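PDB 4I17: hypothetical protein from Bacteroides fragilis, which is of unknown function but is built of TPR repeats, helical hairpin units that in other proteins commonly mediate protein-protein binding. Local coordinates for residues Asn139-Thr144 against Val200-Glu205; Lys21-Ala26 against Ala52-Lys57. All blocks are in the same frame, centred on the assembly; numbering follows the deposited sequence. Where two conformers were deposited one is given.

Interaction 1 (Asn139-Thr144 against Val200-Glu205); sequences NYKHAT and VDYLGE
A single pair of side chains, Lys141 and Tyr202, makes this small surface contact between the C-terminal end of helix 133-143 and helix 182-209, two helices of the array that both pack on helix 149-174. The backbones stay well apart, with 10.4 Å between Lys141 CA and Tyr202 CA, and only 76 Å² is buried. Tyr202 reaches about halfway across: its CB points at the other helix, the ring leans on Leu159 of helix 149-174, and OH meets the end of Lys141. The lysine chain bends at chi2 (-145°) and again at chi4 (-136°), which carries its end near the phenol oxygen, the two side chains crossing at about a right angle. Lys141 CE is modelled too near that oxygen for its exact place to be trusted. Lys141 NZ lies 3.2 Å from Tyr202 OH, at an angle too poor for a hydrogen bond. Tyr202 OH is hydrogen-bonded instead to Glu137 OE2, on the same helix as Lys141. Behind the lysine, Lys141 O accepts from Thr144 N (3.0 Å) at the helix end and also from Thr144 OG1. A polar tie between these helices is thus the Tyr202-Glu137 hydrogen bond, while Lys141 probably contributes only loose packing at the surface.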
loop_
_atom_site.group_PDB
_atom_site.type_symbol
_atom_site.label_atom_id
_atom_site.label_comp_id
_atom_site.label_asym_id
_atom_site.label_seq_id
_atom_site.Cartn_x
_atom_site.Cartn_y
_atom_site.Cartn_z
ATOM N N ASN A 139 -1.672 2.857 -10.503
ATOM C CA ASN A 139 -1.783 2.545 -9.077
ATOM C C ASN A 139 -2.403 1.166 -8.851
ATOM O O ASN A 139 -1.849 0.377 -8.075
ATOM C CB ASN A 139 -2.566 3.652 -8.355
ATOM C CG ASN A 139 -1.679 4.846 -8.147
ATOM O OD1 ASN A 139 -0.858 4.871 -7.236
ATOM N ND2 ASN A 139 -1.719 5.798 -9.060
ATOM N N TYR A 140 -3.512 0.832 -9.526
ATOM C CA TYR A 140 -4.065 -0.509 -9.333
ATOM C C TYR A 140 -3.084 -1.585 -9.794
ATOM O O TYR A 140 -3.017 -2.620 -9.157
ATOM C CB TYR A 140 -5.390 -0.695 -10.061
ATOM C CG TYR A 140 -6.524 0.188 -9.577
ATOM C CD1 TYR A 140 -6.822 0.291 -8.220
ATOM C CD2 TYR A 140 -7.395 0.795 -10.487
ATOM C CE1 TYR A 140 -7.939 0.993 -7.774
ATOM C CE2 TYR A 140 -8.507 1.516 -10.050
ATOM C CZ TYR A 140 -8.771 1.614 -8.695
ATOM O OH TYR A 140 -9.880 2.286 -8.248
ATOM N N LYS A 141 -2.294 -1.332 -10.860
ATOM C CA LYS A 141 -1.275 -2.312 -11.303
ATOM C C LYS A 141 -0.233 -2.562 -10.232
ATOM O O LYS A 141 0.179 -3.718 -10.030
ATOM C CB LYS A 141 -0.592 -1.848 -12.591
ATOM C CG LYS A 141 -1.490 -2.087 -13.792
ATOM C CD LYS A 141 -0.664 -2.455 -15.011
ATOM C CE LYS A 141 -1.550 -2.840 -16.160
ATOM N NZ LYS A 141 -1.087 -4.058 -16.880
ATOM N N HIS A 142 0.167 -1.505 -9.497
ATOM C CA HIS A 142 1.117 -1.686 -8.387
ATOM C C HIS A 142 0.522 -2.546 -7.294
ATOM O O HIS A 142 1.239 -3.337 -6.676
ATOM C CB HIS A 142 1.529 -0.345 -7.805
ATOM C CG HIS A 142 2.572 0.376 -8.604
ATOM N ND1 HIS A 142 3.896 -0.052 -8.614
ATOM C CD2 HIS A 142 2.476 1.515 -9.329
ATOM C CE1 HIS A 142 4.554 0.826 -9.355
ATOM N NE2 HIS A 142 3.738 1.780 -9.828
ATOM N N ALA A 143 -0.802 -2.447 -7.060
ATOM C CA ALA A 143 -1.416 -3.289 -6.018
ATOM C C ALA A 143 -1.417 -4.772 -6.440
ATOM O O ALA A 143 -1.623 -5.621 -5.593
ATOM C CB ALA A 143 -2.839 -2.823 -5.703
ATOM N N THR A 144 -1.176 -5.086 -7.728
ATOM C CA THR A 144 -1.103 -6.490 -8.190
ATOM C C THR A 144 0.285 -7.089 -7.881
ATOM O O THR A 144 0.446 -8.295 -8.060
ATOM C CB THR A 144 -1.441 -6.660 -9.708
ATOM O OG1 THR A 144 -0.380 -6.140 -10.510
ATOM C CG2 THR A 144 -2.753 -6.021 -10.123
ATOM N N VAL A 200 -12.275 -7.116 -20.070
ATOM C CA VAL A 200 -12.557 -8.555 -20.126
ATOM C C VAL A 200 -11.328 -9.350 -19.659
ATOM O O VAL A 200 -11.463 -10.356 -18.935
ATOM C CB VAL A 200 -13.003 -8.991 -21.548
ATOM C CG1 VAL A 200 -13.115 -10.514 -21.670
ATOM C CG2 VAL A 200 -14.317 -8.339 -21.924
ATOM N N ASP A 201 -10.147 -8.908 -20.081
ATOM C CA ASP A 201 -8.897 -9.598 -19.742
ATOM C C ASP A 201 -8.566 -9.447 -18.266
ATOM O O ASP A 201 -8.249 -10.454 -17.639
ATOM C CB ASP A 201 -7.744 -9.090 -20.621
ATOM C CG ASP A 201 -7.827 -9.580 -22.063
ATOM O OD1 ASP A 201 -8.653 -10.501 -22.346
ATOM O OD2 ASP A 201 -7.046 -9.084 -22.899
ATOM N N TYR A 202 -8.673 -8.228 -17.689
ATOM C CA TYR A 202 -8.389 -8.074 -16.243
ATOM C C TYR A 202 -9.396 -8.869 -15.407
ATOM O O TYR A 202 -9.048 -9.485 -14.413
ATOM C CB TYR A 202 -8.502 -6.600 -15.855
ATOM C CG TYR A 202 -7.331 -5.748 -16.278
ATOM C CD1 TYR A 202 -6.024 -6.116 -15.959
ATOM C CD2 TYR A 202 -7.532 -4.529 -16.910
ATOM C CE1 TYR A 202 -4.939 -5.298 -16.286
ATOM C CE2 TYR A 202 -6.460 -3.698 -17.239
ATOM C CZ TYR A 202 -5.166 -4.093 -16.933
ATOM O OH TYR A 202 -4.117 -3.277 -17.269
ATOM N N LEU A 203 -10.655 -8.829 -15.805
ATOM C CA LEU A 203 -11.691 -9.543 -15.049
ATOM C C LEU A 203 -11.494 -11.042 -15.176
ATOM O O LEU A 203 -11.625 -11.765 -14.194
ATOM C CB LEU A 203 -13.090 -9.117 -15.508
ATOM C CG LEU A 203 -13.482 -7.667 -15.162
ATOM C CD1 LEU A 203 -14.736 -7.264 -15.915
ATOM C CD2 LEU A 203 -13.734 -7.501 -13.632
ATOM N N GLY A 204 -11.111 -11.501 -16.355
ATOM C CA GLY A 204 -10.809 -12.916 -16.578
ATOM C C GLY A 204 -9.705 -13.400 -15.648
ATOM O O GLY A 204 -9.813 -14.486 -15.073
ATOM N N GLU A 205 -8.651 -12.576 -15.497
ATOM C CA GLU A 205 -7.512 -12.833 -14.615
ATOM C C GLU A 205 -7.974 -12.967 -13.152
ATOM O O GLU A 205 -7.510 -13.854 -12.441
ATOM C CB GLU A 205 -6.507 -11.686 -14.732
ATOM C CG GLU A 205 -5.599 -11.715 -15.946
ATOM C CD GLU A 205 -4.463 -10.732 -15.743
ATOM O OE1 GLU A 205 -3.528 -11.060 -14.976
ATOM O OE2 GLU A 205 -4.573 -9.588 -16.239
#

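Interaction 2 (Lys21-Ala26 against Ala52-Lys57); sequences KNYAVA and ADNIKK. With SO4 (sulfate ion), chain C.
Tyr23, Ile55 and Asn54 carry this contact, where the first turn of helix 23-36 meets the end of helix 42-54, closed by a Schellman motif with Lys56 as its C-prime residue; this is consistent with the antiparallel helix pairing of TPR proteins. Asn54 lies over one face of the Tyr23 ring: ND2 sits above the ring centre, 3.1 Å from its plane, and CB makes a CH-pi contact 4.2 Å from the centroid. The amide plane is tilted 68° from that of the ring, and ND2 is the amide atom nearest to it. On the opposite face, offset toward the rim, is Lys21 O. Ile55, the first residue beyond the helical stretch, points CG2 at the backbone of the other segment, 3.6 Å from Ala24 N, and packs it 3.8 Å from Tyr23 CB; Ile55 also touches Phe27 of helix 23-36. The chi1 of 64° sets CG1 between backbone N and carbonyl carbon, turning CG2 to this task. A sulfate, probably from the crystallisation liquor, sits at the N-terminal end of helix 23-36: Ala24 N donates to its O1 (2.7 Å) and Tyr23 N to its O2 (3.1 Å). Asn22, the N-cap, accepts from Val25 N through OD1 in one of its two conformers. Across the segments the join is therefore apolar packing plus an amide on an aromatic face, a placement consistent with N-H...pi attraction, while helix-start amides hold the anion.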
loop_
_atom_site.group_PDB
_atom_site.type_symbol
_atom_site.label_atom_id
_atom_site.label_comp_id
_atom_site.label_asym_id
_atom_site.label_seq_id
_atom_site.Cartn_x
_atom_site.Cartn_y
_atom_site.Cartn_z
ATOM N N LYS A 21 3.879 2.066 31.212
ATOM C CA LYS A 21 3.299 2.837 30.105
ATOM C C LYS A 21 3.816 4.307 30.097
ATOM O O LYS A 21 3.130 5.205 29.574
ATOM C CB LYS A 21 1.745 2.778 30.148
ATOM C CG LYS A 21 1.117 2.836 28.769
ATOM C CD LYS A 21 -0.403 2.804 28.834
ATOM C CE LYS A 21 -0.990 3.032 27.460
ATOM N NZ LYS A 21 -2.476 3.134 27.500
ATOM N N ASN A 22 5.023 4.567 30.665
ATOM C CA ASN A 22 5.567 5.915 30.535
ATOM C C ASN A 22 6.524 5.882 29.370
ATOM O O ASN A 22 7.722 5.677 29.539
ATOM C CB ASN A 22 6.222 6.474 31.795
ATOM C CG ASN A 22 6.458 7.982 31.715
ATOM O OD1 ASN A 22 6.868 8.569 30.701
ATOM N ND2 ASN A 22 6.191 8.658 32.790
ATOM N N TYR A 23 5.981 6.074 28.178
ATOM C CA TYR A 23 6.759 6.049 26.936
ATOM C C TYR A 23 7.783 7.168 26.853
ATOM O O TYR A 23 8.842 6.938 26.269
ATOM C CB TYR A 23 5.849 6.119 25.716
ATOM C CG TYR A 23 4.772 5.051 25.688
ATOM C CD1 TYR A 23 5.105 3.692 25.659
ATOM C CD2 TYR A 23 3.428 5.395 25.606
ATOM C CE1 TYR A 23 4.114 2.705 25.575
ATOM C CE2 TYR A 23 2.437 4.425 25.493
ATOM C CZ TYR A 23 2.779 3.082 25.477
ATOM O OH TYR A 23 1.768 2.151 25.346
ATOM N N ALA A 24 7.507 8.372 27.449
ATOM C CA ALA A 24 8.485 9.482 27.369
ATOM C C ALA A 24 9.754 9.145 28.145
ATOM O O ALA A 24 10.862 9.413 27.667
ATOM C CB ALA A 24 7.893 10.757 27.928
ATOM N N VAL A 25 9.607 8.588 29.348
ATOM C CA VAL A 25 10.784 8.189 30.126
ATOM C C VAL A 25 11.485 7.015 29.431
ATOM O O VAL A 25 12.717 6.983 29.402
ATOM C CB VAL A 25 10.450 7.835 31.596
ATOM C CG1 VAL A 25 11.684 7.245 32.306
ATOM C CG2 VAL A 25 9.968 9.083 32.321
ATOM N N ALA A 26 10.726 6.035 28.925
ATOM C CA ALA A 26 11.361 4.876 28.273
ATOM C C ALA A 26 12.171 5.359 27.089
ATOM O O ALA A 26 13.307 4.949 26.906
ATOM C CB ALA A 26 10.308 3.867 27.837
ATOM N N ALA A 52 9.191 6.376 20.779
ATOM C CA ALA A 52 9.348 7.669 20.055
ATOM C C ALA A 52 8.103 8.010 19.256
ATOM O O ALA A 52 7.643 9.159 19.259
ATOM C CB ALA A 52 10.555 7.612 19.122
ATOM N N ASP A 53 7.519 7.010 18.585
ATOM C CA ASP A 53 6.336 7.264 17.777
ATOM C C ASP A 53 5.180 7.613 18.705
ATOM O O ASP A 53 4.432 8.539 18.388
ATOM C CB ASP A 53 6.009 6.055 16.908
ATOM C CG ASP A 53 4.834 6.322 15.997
ATOM O OD1 ASP A 53 5.019 7.040 14.982
ATOM O OD2 ASP A 53 3.720 5.888 16.335
ATOM N N ASN A 54 5.101 6.934 19.897
ATOM C CA ASN A 54 4.006 7.163 20.861
ATOM C C ASN A 54 4.065 8.569 21.448
ATOM O O ASN A 54 3.032 9.111 21.815
ATOM C CB ASN A 54 4.013 6.136 21.993
ATOM C CG ASN A 54 3.769 4.696 21.592
ATOM O OD1 ASN A 54 3.402 4.367 20.468
ATOM N ND2 ASN A 54 4.023 3.784 22.506
ATOM N N ILE A 55 5.252 9.177 21.515
ATOM C CA ILE A 55 5.353 10.520 22.092
ATOM C C ILE A 55 5.538 11.578 20.990
ATOM O O ILE A 55 5.844 12.738 21.271
ATOM C CB ILE A 55 6.436 10.598 23.186
ATOM C CG1 ILE A 55 7.850 10.328 22.593
ATOM C CG2 ILE A 55 6.089 9.649 24.360
ATOM C CD1 ILE A 55 9.008 10.387 23.604
ATOM N N LYS A 56 5.267 11.184 19.745
ATOM C CA LYS A 56 5.258 12.040 18.561
ATOM C C LYS A 56 6.639 12.537 18.107
ATOM O O LYS A 56 6.724 13.559 17.432
ATOM C CB LYS A 56 4.285 13.230 18.736
ATOM C CG LYS A 56 2.870 12.756 19.054
ATOM C CD LYS A 56 1.892 13.907 19.188
ATOM C CE LYS A 56 0.540 13.405 19.616
ATOM N NZ LYS A 56 -0.171 12.726 18.501
ATOM N N LYS A 57 7.700 11.797 18.426
ATOM C CA LYS A 57 9.052 12.101 17.944
ATOM C C LYS A 57 9.219 11.208 16.711
ATOM O O LYS A 57 9.907 10.175 16.750
ATOM C CB LYS A 57 10.105 11.853 19.049
ATOM C CG LYS A 57 9.876 12.688 20.322
ATOM C CD LYS A 57 11.066 12.531 21.290
ATOM C CE LYS A 57 10.919 13.306 22.586
ATOM N NZ LYS A 57 10.836 14.770 22.373
HETATM S S SO4 C . 3.853 9.213 28.187
HETATM O O1 SO4 C . 5.203 9.288 28.577
HETATM O O2 SO4 C . 3.512 7.875 27.721
HETATM O O3 SO4 C . 2.986 9.515 29.327
HETATM O O4 SO4 C . 3.601 10.202 27.135
#

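From the N terminus, the chain passes helix 7-19 and enters interaction 2, which closes a loop of 25 intervening residues: it brings the start of helix 23-36 beside the end of helix 42-54, as in an antiparallel hairpin. The chain then runs through helices 58-70, 75-88, 92-105 and 110-129 before interaction 1 opens on helix 133-143. That loop is longer, with 55 residues between its segments, and takes in helix 149-174 before closing on helix 182-209. The two loops follow in series, neither nested nor crossed. Their centres are 42 Å apart, on opposite sides of the chain's centre, so each ties together its own region of this all-helical array.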